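Local coordinates for protein insect group II chitinase (Ostrinia furnacalis, PDB 5Y2A) that probably hydrolyses chitin as the second catalytic domain of an insect group II chitinase, a glycoside hydrolase of family 18 built on a TIM barrel, at residues C7-W12 against I35-A40; V76-G81 against Y115-L120; K203-V208 against A264-G269. One frame throughout, in Å; residues are numbered along the deposited sequence.

Contact 1 of 3, residues C7-W12 against I35-A40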
loop_
_atom_site.group_PDB
_atom_site.type_symbol
_atom_site.label_atom_id
_atom_site.label_comp_id
_atom_site.label_asym_id
_atom_site.label_seq_id
_atom_site.Cartn_x
_atom_site.Cartn_y
_atom_site.Cartn_z
ATOM N N CYS A 7 -22.271 -2.950 11.255
ATOM C CA CYS A 7 -21.647 -3.515 10.061
ATOM C C CYS A 7 -20.919 -2.422 9.294
ATOM O O CYS A 7 -21.539 -1.432 8.893
ATOM C CB CYS A 7 -22.687 -4.145 9.137
ATOM S SG CYS A 7 -23.654 -5.511 9.804
ATOM N N TYR A 8 -19.629 -2.621 9.037
ATOM C CA TYR A 8 -18.899 -1.719 8.155
ATOM C C TYR A 8 -19.045 -2.187 6.709
ATOM O O TYR A 8 -18.715 -3.333 6.376
ATOM C CB TYR A 8 -17.430 -1.618 8.565
ATOM C CG TYR A 8 -17.237 -0.635 9.692
ATOM C CD1 TYR A 8 -17.371 -1.038 11.009
ATOM C CD2 TYR A 8 -16.962 0.710 9.442
ATOM C CE1 TYR A 8 -17.216 -0.143 12.052
ATOM C CE2 TYR A 8 -16.806 1.613 10.488
ATOM C CZ TYR A 8 -16.935 1.175 11.788
ATOM O OH TYR A 8 -16.798 2.049 12.844
ATOM N N TYR A 9 -19.566 -1.298 5.870
ATOM C CA TYR A 9 -19.606 -1.450 4.424
ATOM C C TYR A 9 -18.474 -0.592 3.868
ATOM O O TYR A 9 -18.308 0.548 4.301
ATOM C CB TYR A 9 -20.954 -0.973 3.869
ATOM C CG TYR A 9 -20.953 -0.782 2.366
ATOM C CD1 TYR A 9 -21.172 -1.857 1.523
ATOM C CD2 TYR A 9 -20.675 0.456 1.791
ATOM C CE1 TYR A 9 -21.160 -1.709 0.154
ATOM C CE2 TYR A 9 -20.648 0.613 0.414
ATOM C CZ TYR A 9 -20.890 -0.478 -0.396
ATOM O OH TYR A 9 -20.871 -0.353 -1.765
ATOM N N THR A 10 -17.645 -1.151 2.984
ATOM C CA THR A 10 -16.504 -0.416 2.433
ATOM C C THR A 10 -16.725 -0.128 0.953
ATOM O O THR A 10 -16.965 -1.053 0.169
ATOM C CB THR A 10 -15.190 -1.167 2.656
ATOM O OG1 THR A 10 -15.176 -2.369 1.876
ATOM C CG2 THR A 10 -15.019 -1.515 4.130
ATOM N N ASN A 11 -16.693 1.164 0.583
ATOM C CA ASN A 11 -16.970 1.542 -0.801
ATOM C C ASN A 11 -15.904 1.020 -1.773
ATOM O O ASN A 11 -16.213 0.777 -2.943
ATOM C CB ASN A 11 -17.209 3.060 -0.907
ATOM C CG ASN A 11 -15.984 3.907 -0.622
ATOM O OD1 ASN A 11 -14.987 3.449 -0.077
ATOM N ND2 ASN A 11 -16.097 5.198 -0.929
ATOM N N TRP A 12 -14.656 0.867 -1.332
ATOM C CA TRP A 12 -13.602 0.364 -2.217
ATOM C C TRP A 12 -13.702 -1.135 -2.522
ATOM O O TRP A 12 -12.951 -1.626 -3.374
ATOM C CB TRP A 12 -12.229 0.696 -1.633
ATOM C CG TRP A 12 -11.883 -0.003 -0.353
ATOM C CD1 TRP A 12 -11.256 -1.211 -0.216
ATOM C CD2 TRP A 12 -12.143 0.467 0.978
ATOM N NE1 TRP A 12 -11.100 -1.517 1.119
ATOM C CE2 TRP A 12 -11.640 -0.505 1.872
ATOM C CE3 TRP A 12 -12.752 1.615 1.499
ATOM C CZ2 TRP A 12 -11.719 -0.360 3.261
ATOM C CZ3 TRP A 12 -12.841 1.754 2.879
ATOM C CH2 TRP A 12 -12.322 0.773 3.744
ATOM N N ILE A 35 -25.437 0.187 9.901
ATOM C CA ILE A 35 -24.459 0.083 8.823
ATOM C C ILE A 35 -23.644 1.369 8.811
ATOM O O ILE A 35 -24.210 2.464 8.892
ATOM C CB ILE A 35 -25.135 -0.145 7.457
ATOM C CG1 ILE A 35 -25.906 -1.461 7.464
ATOM C CG2 ILE A 35 -24.103 -0.129 6.319
ATOM C CD1 ILE A 35 -26.733 -1.676 6.217
ATOM N N ILE A 36 -22.323 1.238 8.716
ATOM C CA ILE A 36 -21.423 2.378 8.600
ATOM C C ILE A 36 -20.853 2.365 7.188
ATOM O O ILE A 36 -20.258 1.365 6.761
ATOM C CB ILE A 36 -20.282 2.324 9.628
ATOM C CG1 ILE A 36 -20.813 2.156 11.058
ATOM C CG2 ILE A 36 -19.437 3.593 9.526
ATOM C CD1 ILE A 36 -21.836 3.168 11.476
ATOM N N TYR A 37 -21.021 3.478 6.470
ATOM C CA TYR A 37 -20.493 3.630 5.114
ATOM C C TYR A 37 -19.058 4.133 5.215
ATOM O O TYR A 37 -18.820 5.313 5.483
ATOM C CB TYR A 37 -21.372 4.582 4.305
ATOM C CG TYR A 37 -21.108 4.568 2.812
ATOM C CD1 TYR A 37 -19.928 5.085 2.286
ATOM C CD2 TYR A 37 -22.051 4.055 1.925
ATOM C CE1 TYR A 37 -19.680 5.070 0.916
ATOM C CE2 TYR A 37 -21.815 4.041 0.556
ATOM C CZ TYR A 37 -20.627 4.554 0.061
ATOM O OH TYR A 37 -20.373 4.542 -1.292
ATOM N N ALA A 38 -18.093 3.244 4.974
ATOM C CA ALA A 38 -16.672 3.571 5.041
ATOM C C ALA A 38 -16.115 3.730 3.631
ATOM O O ALA A 38 -16.346 2.865 2.779
ATOM C CB ALA A 38 -15.897 2.475 5.782
ATOM N N PHE A 39 -15.414 4.840 3.361
ATOM C CA PHE A 39 -15.215 5.985 4.255
ATOM C C PHE A 39 -15.413 7.285 3.481
ATOM O O PHE A 39 -15.064 7.368 2.294
ATOM C CB PHE A 39 -13.788 6.039 4.831
ATOM C CG PHE A 39 -13.497 5.043 5.913
ATOM C CD1 PHE A 39 -14.108 5.140 7.153
ATOM C CD2 PHE A 39 -12.559 4.042 5.707
ATOM C CE1 PHE A 39 -13.816 4.232 8.159
ATOM C CE2 PHE A 39 -12.259 3.131 6.706
ATOM C CZ PHE A 39 -12.892 3.228 7.934
ATOM N N ALA A 40 -15.906 8.313 4.164
ATOM C CA ALA A 40 -15.681 9.681 3.716
ATOM C C ALA A 40 -14.367 10.180 4.314
ATOM O O ALA A 40 -13.793 9.559 5.213
ATOM C CB ALA A 40 -16.848 10.593 4.109
#

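Contact 2 of 3, residues V76-G81 against Y115-L120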
loop_
_atom_site.group_PDB
_atom_site.type_symbol
_atom_site.label_atom_id
_atom_site.label_comp_id
_atom_site.label_asym_id
_atom_site.label_seq_id
_atom_site.Cartn_x
_atom_site.Cartn_y
_atom_site.Cartn_z
ATOM N N VAL A 76 -28.255 3.881 9.144
ATOM C CA VAL A 76 -27.128 3.986 8.214
ATOM C C VAL A 76 -26.376 5.282 8.494
ATOM O O VAL A 76 -26.930 6.380 8.336
ATOM C CB VAL A 76 -27.586 3.914 6.748
ATOM C CG1 VAL A 76 -26.382 3.959 5.804
ATOM C CG2 VAL A 76 -28.394 2.643 6.514
ATOM N N LEU A 77 -25.116 5.153 8.905
ATOM C CA LEU A 77 -24.255 6.282 9.223
ATOM C C LEU A 77 -23.111 6.360 8.221
ATOM O O LEU A 77 -22.718 5.365 7.605
ATOM C CB LEU A 77 -23.676 6.173 10.640
ATOM C CG LEU A 77 -24.601 6.347 11.849
ATOM C CD1 LEU A 77 -25.520 5.150 12.008
ATOM C CD2 LEU A 77 -23.776 6.558 13.103
ATOM N N LEU A 78 -22.561 7.560 8.082
ATOM C CA LEU A 78 -21.378 7.771 7.262
ATOM C C LEU A 78 -20.145 7.676 8.149
ATOM O O LEU A 78 -20.093 8.298 9.215
ATOM C CB LEU A 78 -21.434 9.139 6.576
ATOM C CG LEU A 78 -20.190 9.520 5.774
ATOM C CD1 LEU A 78 -20.020 8.565 4.604
ATOM C CD2 LEU A 78 -20.293 10.966 5.292
ATOM N N GLY A 79 -19.166 6.880 7.727
ATOM C CA GLY A 79 -17.904 6.797 8.441
ATOM C C GLY A 79 -16.909 7.795 7.880
ATOM O O GLY A 79 -16.747 7.906 6.664
ATOM N N LEU A 80 -16.259 8.536 8.773
ATOM C CA LEU A 80 -15.285 9.555 8.397
ATOM C C LEU A 80 -13.903 9.142 8.873
ATOM O O LEU A 80 -13.722 8.818 10.051
ATOM C CB LEU A 80 -15.644 10.918 8.994
ATOM C CG LEU A 80 -14.595 12.028 8.844
ATOM C CD1 LEU A 80 -14.448 12.449 7.385
ATOM C CD2 LEU A 80 -14.935 13.237 9.717
ATOM N N GLY A 81 -12.935 9.158 7.961
ATOM C CA GLY A 81 -11.559 8.920 8.344
ATOM C C GLY A 81 -11.013 7.584 7.889
ATOM O O GLY A 81 -10.934 7.316 6.685
ATOM N N TYR A 115 -27.576 13.089 1.786
ATOM C CA TYR A 115 -27.558 11.728 1.272
ATOM C C TYR A 115 -28.416 10.760 2.075
ATOM O O TYR A 115 -28.430 9.564 1.762
ATOM C CB TYR A 115 -26.113 11.228 1.204
ATOM C CG TYR A 115 -25.277 12.088 0.297
ATOM C CD1 TYR A 115 -25.508 12.111 -1.072
ATOM C CD2 TYR A 115 -24.290 12.912 0.811
ATOM C CE1 TYR A 115 -24.753 12.916 -1.909
ATOM C CE2 TYR A 115 -23.536 13.720 -0.012
ATOM C CZ TYR A 115 -23.773 13.719 -1.369
ATOM O OH TYR A 115 -23.019 14.522 -2.188
ATOM N N GLY A 116 -29.142 11.238 3.082
ATOM C CA GLY A 116 -30.026 10.382 3.847
ATOM C C GLY A 116 -29.377 9.623 4.981
ATOM O O GLY A 116 -29.940 8.620 5.437
ATOM N N PHE A 117 -28.207 10.055 5.446
ATOM C CA PHE A 117 -27.528 9.371 6.537
ATOM C C PHE A 117 -28.193 9.694 7.866
ATOM O O PHE A 117 -28.667 10.813 8.085
ATOM C CB PHE A 117 -26.052 9.761 6.578
ATOM C CG PHE A 117 -25.232 9.115 5.495
ATOM C CD1 PHE A 117 -24.917 7.765 5.556
ATOM C CD2 PHE A 117 -24.790 9.855 4.412
ATOM C CE1 PHE A 117 -24.166 7.166 4.557
ATOM C CE2 PHE A 117 -24.039 9.265 3.405
ATOM C CZ PHE A 117 -23.726 7.921 3.477
ATOM N N ASP A 118 -28.240 8.696 8.746
ATOM C CA ASP A 118 -28.778 8.850 10.091
ATOM C C ASP A 118 -27.761 9.394 11.084
ATOM O O ASP A 118 -28.112 9.608 12.250
ATOM C CB ASP A 118 -29.314 7.506 10.595
ATOM C CG ASP A 118 -30.470 7.004 9.774
ATOM O OD1 ASP A 118 -31.411 7.792 9.529
ATOM O OD2 ASP A 118 -30.439 5.826 9.365
ATOM N N GLY A 119 -26.514 9.594 10.677
ATOM C CA GLY A 119 -25.514 10.089 11.603
ATOM C C GLY A 119 -24.114 9.844 11.068
ATOM O O GLY A 119 -23.929 9.545 9.891
ATOM N N LEU A 120 -23.144 9.965 11.979
ATOM C CA LEU A 120 -21.732 10.004 11.632
ATOM C C LEU A 120 -20.937 9.111 12.573
ATOM O O LEU A 120 -21.164 9.113 13.786
ATOM C CB LEU A 120 -21.195 11.445 11.697
ATOM C CG LEU A 120 -19.716 11.683 11.372
ATOM C CD1 LEU A 120 -19.458 11.546 9.874
ATOM C CD2 LEU A 120 -19.271 13.047 11.874
#

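Contact 3 of 3, residues K203-V208 against A264-G269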
loop_
_atom_site.group_PDB
_atom_site.type_symbol
_atom_site.label_atom_id
_atom_site.label_comp_id
_atom_site.label_asym_id
_atom_site.label_seq_id
_atom_site.Cartn_x
_atom_site.Cartn_y
_atom_site.Cartn_z
ATOM N N LYS A 203 7.505 -8.267 13.046
ATOM C CA LYS A 203 8.584 -9.169 12.684
ATOM C C LYS A 203 8.504 -10.551 13.303
ATOM O O LYS A 203 9.510 -11.233 13.307
ATOM C CB LYS A 203 9.917 -8.561 13.111
ATOM C CG LYS A 203 10.309 -7.400 12.351
ATOM C CD LYS A 203 10.322 -8.008 10.985
ATOM C CE LYS A 203 11.263 -7.190 10.110
ATOM N NZ LYS A 203 11.145 -7.411 8.648
ATOM N N LYS A 204 7.320 -11.010 13.710
ATOM C CA LYS A 204 7.119 -12.392 14.125
ATOM C C LYS A 204 5.626 -12.689 14.081
ATOM O O LYS A 204 4.801 -11.774 14.167
ATOM C CB LYS A 204 7.680 -12.649 15.527
ATOM C CG LYS A 204 7.012 -11.862 16.651
ATOM C CD LYS A 204 7.862 -11.913 17.918
ATOM C CE LYS A 204 7.093 -11.466 19.147
ATOM N NZ LYS A 204 7.987 -11.364 20.336
ATOM N N THR A 205 5.286 -13.967 13.946
ATOM C CA THR A 205 3.887 -14.352 13.796
ATOM C C THR A 205 3.113 -14.075 15.078
ATOM O O THR A 205 3.627 -14.249 16.186
ATOM C CB THR A 205 3.764 -15.828 13.431
ATOM O OG1 THR A 205 4.284 -16.626 14.499
ATOM C CG2 THR A 205 4.537 -16.139 12.146
ATOM N N GLY A 206 1.866 -13.647 14.918
ATOM C CA GLY A 206 1.002 -13.353 16.048
ATOM C C GLY A 206 -0.430 -13.302 15.574
ATOM O O GLY A 206 -0.701 -13.214 14.371
ATOM N N HIS A 207 -1.358 -13.359 16.523
ATOM C CA HIS A 207 -2.762 -13.404 16.147
ATOM C C HIS A 207 -3.322 -12.001 15.969
ATOM O O HIS A 207 -3.042 -11.096 16.757
ATOM C CB HIS A 207 -3.601 -14.184 17.160
ATOM C CG HIS A 207 -4.893 -14.677 16.587
ATOM N ND1 HIS A 207 -5.991 -13.857 16.428
ATOM C CD2 HIS A 207 -5.248 -15.886 16.091
ATOM C CE1 HIS A 207 -6.972 -14.546 15.868
ATOM N NE2 HIS A 207 -6.544 -15.777 15.651
ATOM N N VAL A 208 -4.128 -11.835 14.917
ATOM C CA VAL A 208 -4.698 -10.531 14.592
ATOM C C VAL A 208 -5.548 -9.989 15.737
ATOM O O VAL A 208 -5.629 -8.771 15.935
ATOM C CB VAL A 208 -5.510 -10.631 13.280
ATOM C CG1 VAL A 208 -6.583 -11.730 13.390
ATOM C CG2 VAL A 208 -6.145 -9.287 12.930
ATOM N N ALA A 264 7.197 -16.984 15.712
ATOM C CA ALA A 264 8.257 -17.328 14.765
ATOM C C ALA A 264 8.665 -16.090 13.976
ATOM O O ALA A 264 7.792 -15.350 13.508
ATOM C CB ALA A 264 7.787 -18.419 13.808
ATOM N N PRO A 265 9.961 -15.834 13.805
ATOM C CA PRO A 265 10.388 -14.634 13.071
ATOM C C PRO A 265 9.912 -14.640 11.624
ATOM O O PRO A 265 9.874 -15.678 10.961
ATOM C CB PRO A 265 11.921 -14.697 13.153
ATOM C CG PRO A 265 12.185 -15.500 14.377
ATOM C CD PRO A 265 11.105 -16.538 14.408
ATOM N N THR A 266 9.557 -13.456 11.137
ATOM C CA THR A 266 9.043 -13.288 9.789
ATOM C C THR A 266 9.858 -12.231 9.062
ATOM O O THR A 266 10.507 -11.384 9.680
ATOM C CB THR A 266 7.560 -12.893 9.799
ATOM O OG1 THR A 266 7.400 -11.681 10.539
ATOM C CG2 THR A 266 6.730 -13.993 10.452
ATOM N N TYR A 267 9.816 -12.290 7.731
ATOM C CA TYR A 267 10.563 -11.364 6.898
ATOM C C TYR A 267 9.693 -10.503 5.988
ATOM O O TYR A 267 10.219 -9.575 5.363
ATOM C CB TYR A 267 11.585 -12.131 6.041
ATOM C CG TYR A 267 10.967 -13.071 5.027
ATOM C CD1 TYR A 267 10.622 -12.626 3.758
ATOM C CD2 TYR A 267 10.731 -14.404 5.337
ATOM C CE1 TYR A 267 10.056 -13.470 2.832
ATOM C CE2 TYR A 267 10.169 -15.268 4.406
ATOM C CZ TYR A 267 9.836 -14.794 3.155
ATOM O OH TYR A 267 9.267 -15.641 2.221
ATOM N N ALA A 268 8.393 -10.775 5.896
ATOM C CA ALA A 268 7.507 -10.002 5.034
ATOM C C ALA A 268 6.069 -10.334 5.406
ATOM O O ALA A 268 5.806 -11.261 6.172
ATOM C CB ALA A 268 7.759 -10.308 3.555
ATOM N N GLY A 269 5.141 -9.559 4.865
ATOM C CA GLY A 269 3.761 -9.990 4.864
ATOM C C GLY A 269 3.596 -11.215 3.983
ATOM O O GLY A 269 4.468 -11.579 3.194
#

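Contact 1 of 3, residues C7-W12 against I35-A40
Tyr-9 and Tyr-37 run alongside each other in the same direction, with CE2 of Tyr-9 placed 3.6 Å from CE2 of Tyr-37 over one face of the latter ring. The two rings meet obliquely, their planes 53° apart. CG of Tyr-9 lies on the carbonyl-carbon side (chi1 166°), which sets the ring beside that of Tyr-37 across the strand pair, while CB touches CG2 of Ile-35. Asn-11 crosses the far end of Tyr-37 at about a right angle, its CB 3.5 Å from Tyr-37 OH. Outside the pair, Asp-57 OD1 takes hydrogen bonds from both Tyr-37 OH and Asn-11 ND2. A leucine in place of Tyr-37 would probably deprive Asp-57 of one of these two partners and take away the ring surface against which Tyr-9 CE2 and Asn-11 CB rest. The segments belong to neighbouring parallel strands of the TIM barrel, 4-10 and 34-42. Their backbones are joined by bonds from Ile-36 N to Cys-7 O, Tyr-9 N to Ile-36 O (2.9 Å), Ala-38 N to Tyr-9 O and Asn-11 N to Ala-38 O (2.8 Å). Tyr-9 and Tyr-37 face outward to helix 62-67; Tyr-8 and Ile-36 occupy the barrel interior. There the branched CB of Ile-36 sits over one face of the Tyr-8 ring in a CH-pi contact, 4.0 Å from its centroid, and CG2 of Ile-36 presses on Tyr-8 CE2 at 3.4 Å. Tyr-8 OH bonds to Asp-121 on strand 119-123, and Trp-343 meets its ring edge-to-face. Past the cis peptide between Ala-38 and Phe-39, CD2 of Phe-39 reaches the edge of the Trp-12 indole, 3.6 Å from CZ3; the six-membered ring and the Phe-39 ring are inclined by 22° but so offset that they overlap little.

Contact 2 of 3, residues V76-G81 against Y115-L120
Phe-117 turns one ring face to CB of Leu-78, filling the corner where the chain leaves helix 98-115 and enters the next barrel strand. From CB, which passes near Val-76 O, the ring is carried across strand 75-81 with CG anti to its own carbonyl carbon (chi1 -75°). CG then lies 3.9 Å from Leu-78 CB. Next, CD1 reaches the peptide link itself, 3.5 Å from Leu-78 N and equally close to Leu-77 C, while CE1 passes Leu-77 O. CD2 and CE2 have the same Leu-78 CB as their nearest partner across the contact. At the tip, Phe-117 CZ meets Leu-78 CD1 at 3.9 Å. The CB of Leu-78 is thus centred over the ring in a CH-pi contact, 3.8 Å from the centroid and only 5° off the normal. Tyr-63 of helix 62-67 meets the same ring edge-to-face.

Beside it the chain adopts the parallel strand pairing of the TIM barrel, with Leu-78 N bonded to Gly-119 O at 3.0 Å. Gly-119 has backbone angles suited to glycine, and a side chain there would crowd Leu-77 CD2. Asp-118, first residue of the family's DGxDxDxE signature, ties the beginning of this pairing: its N donates to Val-76 O (2.7 Å), and its OD2 accepts from Val-76 N through the anti lone pair at 2.9 Å. OD1 forms a salt bridge with Lys-70. One residue therefore satisfies both polar backbone atoms of Val-76, so that a carboxylate does the work of a strand carbonyl.

Contact 3 of 3, residues K203-V208 against A264-G269
Thr-205 and Ala-264 join two excursions from the TIM barrel: 203-208 is part of the long loop after strand 189-192, and 264-269 belongs to the region between strands 241-254 and 339-343, where family 18 chitinases of this type carry their insertion domain. The backbones meet in a single bridge between Lys-204 and Pro-265. Two bonds frame it, one from Thr-205 N to Ala-264 O at 2.9 Å and one from Thr-266 N to Lys-203 O at 3.1 Å. The second is straight at the hydrogen, yet its donor stands above the carbonyl plane, 63° out of it. Ala-264 O also receives a CA-H contact from Lys-204, and Lys-203 O one from Pro-265, which has no N-H to offer.

Ala-264 N is served by a side chain: it donates to Thr-205 OG1 at 3.2 Å, with a bent angle of 136°. That hydroxyl sits between its backbone N and carbonyl carbon (chi1 63°), where it also bonds to Gly-261 O, so one oxygen engages two points of the same opposing loop. Thr-266 OG1 comes close to Lys-204 N, but the angle is too poor for a bond. Lys-203, bent at chi2, lays its CD 3.6 Å from Thr-266 O and brings NZ only to 4.0 Å from Tyr-267 O. CB of Tyr-267 points away from the 203-208 loop; its OH is bonded to Asp-314, and the residue packs on Gly-88 of the second subunit. Beside the bridge the threonine methyls touch, Thr-205 CG2 lying 3.5 Å from Thr-266 CG2.

Contacts 1 and 2 are buried neighbours in the barrel wall, their centres 9 Å apart: strands 34-42 and 75-81 lie side by side, and probable hydrogen bonds of Gly-79 to Tyr-37 and Ala-40 join them. Contact 3 stands on the opposite side of the chain's centre, about 28 Å and 36 Å from their centres, partly buried and close to the second subunit. The chemistry follows the place. Regular parallel pairing and aromatic packing dominate contact 1; contact 2 adds a carboxylate and glycines where a strand begins. In contact 3 two loops hold each other through a single bridge, a threonine hydroxyl and few apolar touches.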